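Local coordinates for protein MGS-M5 (Unidentified, PDB 4Q3N) that probably catalyses the NAD-dependent interconversion of L-lactate and pyruvate, as a member of the lactate/malate dehydrogenase family, at residues D267-G272 with K307-M312. Sequence-based numbering, arbitrary orientation.
Sequences DQVYIG and KNLDDM
L309 meets Q268 and V269 through a single methyl group. Its CD1 lies 3.9 Å from the carbonyl O of Q268 and 4.3 Å from CG1 of V269. The contact belongs to the alpha/beta C-terminal domain of the lactate/malate dehydrogenase family. It joins the last turn of the long C-terminal helix 292-311 to the loop leading into strand 270-278, the middle strand of a three-stranded antiparallel sheet. No hydrogen bond links the two segments, and only 71 Å² is buried between them.

The L309 side chain leaves the helix toward the loop. CG sits anti to the carbonyl carbon (chi1 -70°), and the extended second torsion (chi2 169°) helps carry CD1 to the loop backbone. V269 meets it with the branch CG1. The two backbones stay apart, with CA of V269 8.2 Å from CA of L309.

An inverse gamma turn runs D267-Q268-V269, closed by a weak bond from V269 N to D267 O (3.2 Å). The carbonyl O of Q268 points to the helix side. It also accepts a hydrogen bond from NH1 of R306, the helix residue just before 307-312. R306 adds a polar link beside the methyl contact of L309, and V269 packs on it too. R306 NH2 forms a salt bridge with D310 OD1.

Further along the strand, I271 packs on L298, A302 and L305 of the same helix. L309 also touches Y128 of helix 123-134, whose OH takes part in a weak hydrogen bond with Q268 NE2. On the helix itself, K307 and D311 form a salt bridge one turn apart: K307 NZ reaches the syn lone pair of D311 OD2 at 2.8 Å.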
loop_
_atom_site.group_PDB
_atom_site.type_symbol
_atom_site.label_atom_id
_atom_site.label_comp_id
_atom_site.label_asym_id
_atom_site.label_seq_id
_atom_site.Cartn_x
_atom_site.Cartn_y
_atom_site.Cartn_z
ATOM N N ASP A 267 19.571 -11.382 -34.434
ATOM C CA ASP A 267 18.139 -11.555 -34.236
ATOM C C ASP A 267 17.843 -12.682 -33.248
ATOM O O ASP A 267 16.943 -12.568 -32.414
ATOM C CB ASP A 267 17.471 -11.835 -35.583
ATOM C CG ASP A 267 17.374 -10.592 -36.449
ATOM O OD1 ASP A 267 17.840 -9.514 -36.021
ATOM O OD2 ASP A 267 16.823 -10.689 -37.560
ATOM N N GLN A 268 18.608 -13.770 -33.337
ATOM C CA GLN A 268 18.292 -14.952 -32.536
ATOM C C GLN A 268 19.102 -15.019 -31.230
ATOM O O GLN A 268 19.929 -15.923 -31.022
ATOM C CB GLN A 268 18.488 -16.205 -33.389
ATOM C CG GLN A 268 17.404 -16.333 -34.455
ATOM C CD GLN A 268 16.078 -16.794 -33.850
ATOM O OE1 GLN A 268 15.053 -16.133 -34.000
ATOM N NE2 GLN A 268 16.098 -17.960 -33.178
ATOM N N VAL A 269 18.868 -14.031 -30.372
ATOM C CA VAL A 269 19.361 -13.999 -29.008
ATOM C C VAL A 269 18.343 -13.369 -28.116
ATOM O O VAL A 269 17.594 -12.477 -28.557
ATOM C CB VAL A 269 20.647 -13.175 -28.823
ATOM C CG1 VAL A 269 21.833 -13.858 -29.459
ATOM C CG2 VAL A 269 20.480 -11.761 -29.388
ATOM N N TYR A 270 18.311 -13.809 -26.858
ATOM C CA TYR A 270 17.609 -13.087 -25.823
ATOM C C TYR A 270 18.635 -12.136 -25.295
ATOM O O TYR A 270 19.817 -12.523 -25.130
ATOM C CB TYR A 270 17.091 -14.013 -24.730
ATOM C CG TYR A 270 15.630 -14.404 -24.914
ATOM C CD1 TYR A 270 15.256 -15.323 -25.911
ATOM C CD2 TYR A 270 14.629 -13.857 -24.098
ATOM C CE1 TYR A 270 13.923 -15.705 -26.078
ATOM C CE2 TYR A 270 13.278 -14.252 -24.243
ATOM C CZ TYR A 270 12.941 -15.156 -25.244
ATOM O OH TYR A 270 11.631 -15.539 -25.416
ATOM N N ILE A 271 18.226 -10.895 -25.059
ATOM C CA ILE A 271 19.171 -9.873 -24.612
ATOM C C ILE A 271 18.412 -8.744 -23.898
ATOM O O ILE A 271 17.217 -8.583 -24.112
ATOM C CB ILE A 271 19.988 -9.353 -25.844
ATOM C CG1 ILE A 271 21.208 -8.527 -25.432
ATOM C CG2 ILE A 271 19.055 -8.658 -26.842
ATOM C CD1 ILE A 271 22.123 -8.225 -26.665
ATOM N N GLY A 272 19.084 -8.030 -23.001
ATOM C CA GLY A 272 18.427 -7.033 -22.152
ATOM C C GLY A 272 18.058 -5.787 -22.969
ATOM O O GLY A 272 18.937 -5.069 -23.483
ATOM N N LYS A 307 27.417 -16.563 -29.542
ATOM C CA LYS A 307 28.525 -17.548 -29.557
ATOM C C LYS A 307 28.319 -18.594 -28.442
ATOM O O LYS A 307 28.558 -19.801 -28.644
ATOM C CB LYS A 307 29.874 -16.837 -29.386
ATOM C CG LYS A 307 31.111 -17.773 -29.316
ATOM C CD LYS A 307 31.252 -18.586 -30.598
ATOM C CE LYS A 307 32.641 -19.204 -30.704
ATOM N NZ LYS A 307 33.005 -19.933 -29.445
ATOM N N ASN A 308 27.913 -18.110 -27.263
ATOM C CA ASN A 308 27.530 -18.981 -26.159
ATOM C C ASN A 308 26.478 -19.995 -26.620
ATOM O O ASN A 308 26.656 -21.185 -26.458
ATOM C CB ASN A 308 26.975 -18.175 -24.977
ATOM C CG ASN A 308 28.049 -17.412 -24.200
ATOM O OD1 ASN A 308 29.240 -17.704 -24.281
ATOM N ND2 ASN A 308 27.617 -16.414 -23.453
ATOM N N LEU A 309 25.392 -19.519 -27.229
ATOM C CA LEU A 309 24.316 -20.396 -27.706
ATOM C C LEU A 309 24.802 -21.379 -28.765
ATOM O O LEU A 309 24.433 -22.545 -28.720
ATOM C CB LEU A 309 23.114 -19.569 -28.249
ATOM C CG LEU A 309 22.282 -18.802 -27.215
ATOM C CD1 LEU A 309 21.271 -17.794 -27.859
ATOM C CD2 LEU A 309 21.550 -19.726 -26.220
ATOM N N ASP A 310 25.608 -20.923 -29.720
ATOM C CA ASP A 310 26.190 -21.820 -30.704
ATOM C C ASP A 310 26.976 -22.959 -30.031
ATOM O O ASP A 310 26.876 -24.136 -30.398
ATOM C CB ASP A 310 27.134 -21.049 -31.658
ATOM C CG ASP A 310 26.397 -20.129 -32.632
ATOM O OD1 ASP A 310 25.156 -20.242 -32.761
ATOM O OD2 ASP A 310 27.072 -19.303 -33.289
ATOM N N ASP A 311 27.785 -22.568 -29.061
ATOM C CA ASP A 311 28.631 -23.495 -28.353
ATOM C C ASP A 311 27.808 -24.487 -27.557
ATOM O O ASP A 311 28.301 -25.554 -27.232
ATOM C CB ASP A 311 29.588 -22.742 -27.431
ATOM C CG ASP A 311 30.707 -22.065 -28.196
ATOM O OD1 ASP A 311 30.917 -22.398 -29.392
ATOM O OD2 ASP A 311 31.390 -21.212 -27.593
ATOM N N MET A 312 26.559 -24.149 -27.247
ATOM C CA MET A 312 25.683 -25.080 -26.530
ATOM C C MET A 312 24.827 -25.884 -27.510
ATOM O O MET A 312 23.904 -26.579 -27.107
ATOM C CB MET A 312 24.779 -24.335 -25.553
ATOM C CG MET A 312 25.533 -23.574 -24.496
ATOM S SD MET A 312 24.602 -22.189 -23.828
ATOM C CE MET A 312 23.332 -23.081 -22.931
#